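Local coordinates for protein D-glucosaminate-6-phosphate ammonia lyase (Salmonella typhimurium, PDB 7LCE) that belongs to the PLP-dependent aminotransferase-like superfamily and carries its pyridoxal phosphate cofactor as a Schiff base on a lysine, at residues A154-V159 with V176-A181. Residues are numbered along the deposited sequence; the frame is centred on the assembly and turned at random.
Sequences AALLYV and VQVAQA
Strand 153-159 and helix 172-181 are the first two elements of a beta-alpha-beta unit that ends in strand 186-189, and they meet through Leu156 on the strand and Val178 and Ala179 on the helix. One methyl of the leucine does the touching: Leu156 CD2 lies 4.1 Å from Val178 CG1 and 4.3 Å from Ala179 CB, so it rests on two successive residues of one helical turn. In Leu156, CB is directed at the helix and CG stands anti to the carbonyl carbon (chi1 -75°); chi2 of 72° sets CD1 to one side and places CD2 anti to CA, at the far end of the chain. Val178 presents the branch that is anti to its own backbone N (chi1 175°). The two side chains cross at about a right angle. Leu156 CA and Ala179 CA, the nearest such pair across the two segments, are 6.7 Å apart, and the small Ala179 directs its CB toward the strand. Strand 153-159 lies inside the mixed sheet of the PLP-dependent fold, between the parallel strands 105-109 and 186-189, and the Leu156 backbone is hydrogen-bonded to Pro185 and Ile187. No hydrogen bond joins the two segments; the contact is apolar and buries 107 Å² in total, and Leu156, Val178 and Ala179 are all buried. Helix 142-147 joins the same cluster, with Leu145 touching both Leu156 and Val178, while Ile149 and Leu184 also pack on the leucine.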
loop_
_atom_site.group_PDB
_atom_site.type_symbol
_atom_site.label_atom_id
_atom_site.label_comp_id
_atom_site.label_asym_id
_atom_site.label_seq_id
_atom_site.Cartn_x
_atom_site.Cartn_y
_atom_site.Cartn_z
ATOM N N ALA A 154 -8.738 -13.654 19.753
ATOM C CA ALA A 154 -8.863 -13.070 21.081
ATOM C C ALA A 154 -9.761 -13.856 22.020
ATOM O O ALA A 154 -9.536 -13.822 23.232
ATOM C CB ALA A 154 -9.398 -11.636 20.984
ATOM N N ALA A 155 -10.757 -14.568 21.499
ATOM C CA ALA A 155 -11.672 -15.333 22.338
ATOM C C ALA A 155 -12.470 -16.291 21.466
ATOM O O ALA A 155 -12.549 -16.129 20.242
ATOM C CB ALA A 155 -12.619 -14.415 23.120
ATOM N N LEU A 156 -13.069 -17.285 22.117
ATOM C CA LEU A 156 -14.040 -18.175 21.498
ATOM C C LEU A 156 -15.418 -17.870 22.069
ATOM O O LEU A 156 -15.551 -17.569 23.260
ATOM C CB LEU A 156 -13.694 -19.646 21.745
ATOM C CG LEU A 156 -12.546 -20.287 20.963
ATOM C CD1 LEU A 156 -11.195 -19.778 21.440
ATOM C CD2 LEU A 156 -12.617 -21.808 21.066
ATOM N N LEU A 157 -16.444 -17.944 21.224
ATOM C CA LEU A 157 -17.803 -17.604 21.625
ATOM C C LEU A 157 -18.731 -18.780 21.358
ATOM O O LEU A 157 -18.816 -19.266 20.224
ATOM C CB LEU A 157 -18.300 -16.358 20.894
ATOM C CG LEU A 157 -19.688 -15.891 21.335
ATOM C CD1 LEU A 157 -19.618 -15.270 22.710
ATOM C CD2 LEU A 157 -20.282 -14.910 20.340
ATOM N N TYR A 158 -19.426 -19.226 22.398
ATOM C CA TYR A 158 -20.465 -20.240 22.293
ATOM C C TYR A 158 -21.801 -19.603 22.648
ATOM O O TYR A 158 -21.923 -18.955 23.691
ATOM C CB TYR A 158 -20.174 -21.423 23.219
ATOM C CG TYR A 158 -21.091 -22.609 23.021
ATOM C CD1 TYR A 158 -22.341 -22.655 23.627
ATOM C CD2 TYR A 158 -20.701 -23.691 22.243
ATOM C CE1 TYR A 158 -23.185 -23.739 23.454
ATOM C CE2 TYR A 158 -21.539 -24.782 22.065
ATOM C CZ TYR A 158 -22.778 -24.800 22.673
ATOM O OH TYR A 158 -23.618 -25.879 22.503
ATOM N N VAL A 159 -22.796 -19.783 21.785
ATOM C CA VAL A 159 -24.114 -19.187 21.967
ATOM C C VAL A 159 -25.107 -20.306 22.243
ATOM O O VAL A 159 -25.289 -21.204 21.411
ATOM C CB VAL A 159 -24.541 -18.365 20.740
ATOM C CG1 VAL A 159 -25.843 -17.631 21.021
ATOM C CG2 VAL A 159 -23.446 -17.388 20.339
ATOM N N VAL A 176 -14.545 -25.685 25.297
ATOM C CA VAL A 176 -13.729 -25.591 26.506
ATOM C C VAL A 176 -12.346 -26.181 26.262
ATOM O O VAL A 176 -11.323 -25.585 26.623
ATOM C CB VAL A 176 -14.431 -26.283 27.688
ATOM C CG1 VAL A 176 -13.547 -26.242 28.922
ATOM C CG2 VAL A 176 -15.765 -25.622 27.972
ATOM N N GLN A 177 -12.294 -27.359 25.635
ATOM C CA GLN A 177 -11.014 -28.024 25.415
ATOM C C GLN A 177 -10.119 -27.205 24.492
ATOM O O GLN A 177 -8.922 -27.042 24.758
ATOM C CB GLN A 177 -11.244 -29.422 24.841
ATOM C CG GLN A 177 -12.026 -30.348 25.757
ATOM C CD GLN A 177 -12.258 -31.715 25.145
ATOM O OE1 GLN A 177 -11.455 -32.193 24.345
ATOM N NE2 GLN A 177 -13.366 -32.348 25.513
ATOM N N VAL A 178 -10.682 -26.682 23.400
ATOM C CA VAL A 178 -9.891 -25.888 22.464
ATOM C C VAL A 178 -9.459 -24.573 23.102
ATOM O O VAL A 178 -8.319 -24.127 22.920
ATOM C CB VAL A 178 -10.679 -25.656 21.162
ATOM C CG1 VAL A 178 -9.913 -24.725 20.237
ATOM C CG2 VAL A 178 -10.956 -26.984 20.475
ATOM N N ALA A 179 -10.352 -23.935 23.864
ATOM C CA ALA A 179 -10.019 -22.653 24.479
ATOM C C ALA A 179 -8.878 -22.796 25.478
ATOM O O ALA A 179 -7.911 -22.027 25.446
ATOM C CB ALA A 179 -11.254 -22.055 25.152
ATOM N N GLN A 180 -8.967 -23.783 26.375
ATOM C CA GLN A 180 -7.918 -23.949 27.374
ATOM C C GLN A 180 -6.618 -24.461 26.771
ATOM O O GLN A 180 -5.554 -24.266 27.370
ATOM C CB GLN A 180 -8.386 -24.878 28.499
ATOM C CG GLN A 180 -9.427 -24.246 29.421
ATOM C CD GLN A 180 -9.803 -25.134 30.594
ATOM O OE1 GLN A 180 -9.544 -26.337 30.587
ATOM N NE2 GLN A 180 -10.417 -24.537 31.613
ATOM N N ALA A 181 -6.674 -25.107 25.603
ATOM C CA ALA A 181 -5.452 -25.570 24.953
ATOM C C ALA A 181 -4.665 -24.434 24.310
ATOM O O ALA A 181 -3.453 -24.576 24.114
ATOM C CB ALA A 181 -5.779 -26.637 23.907
#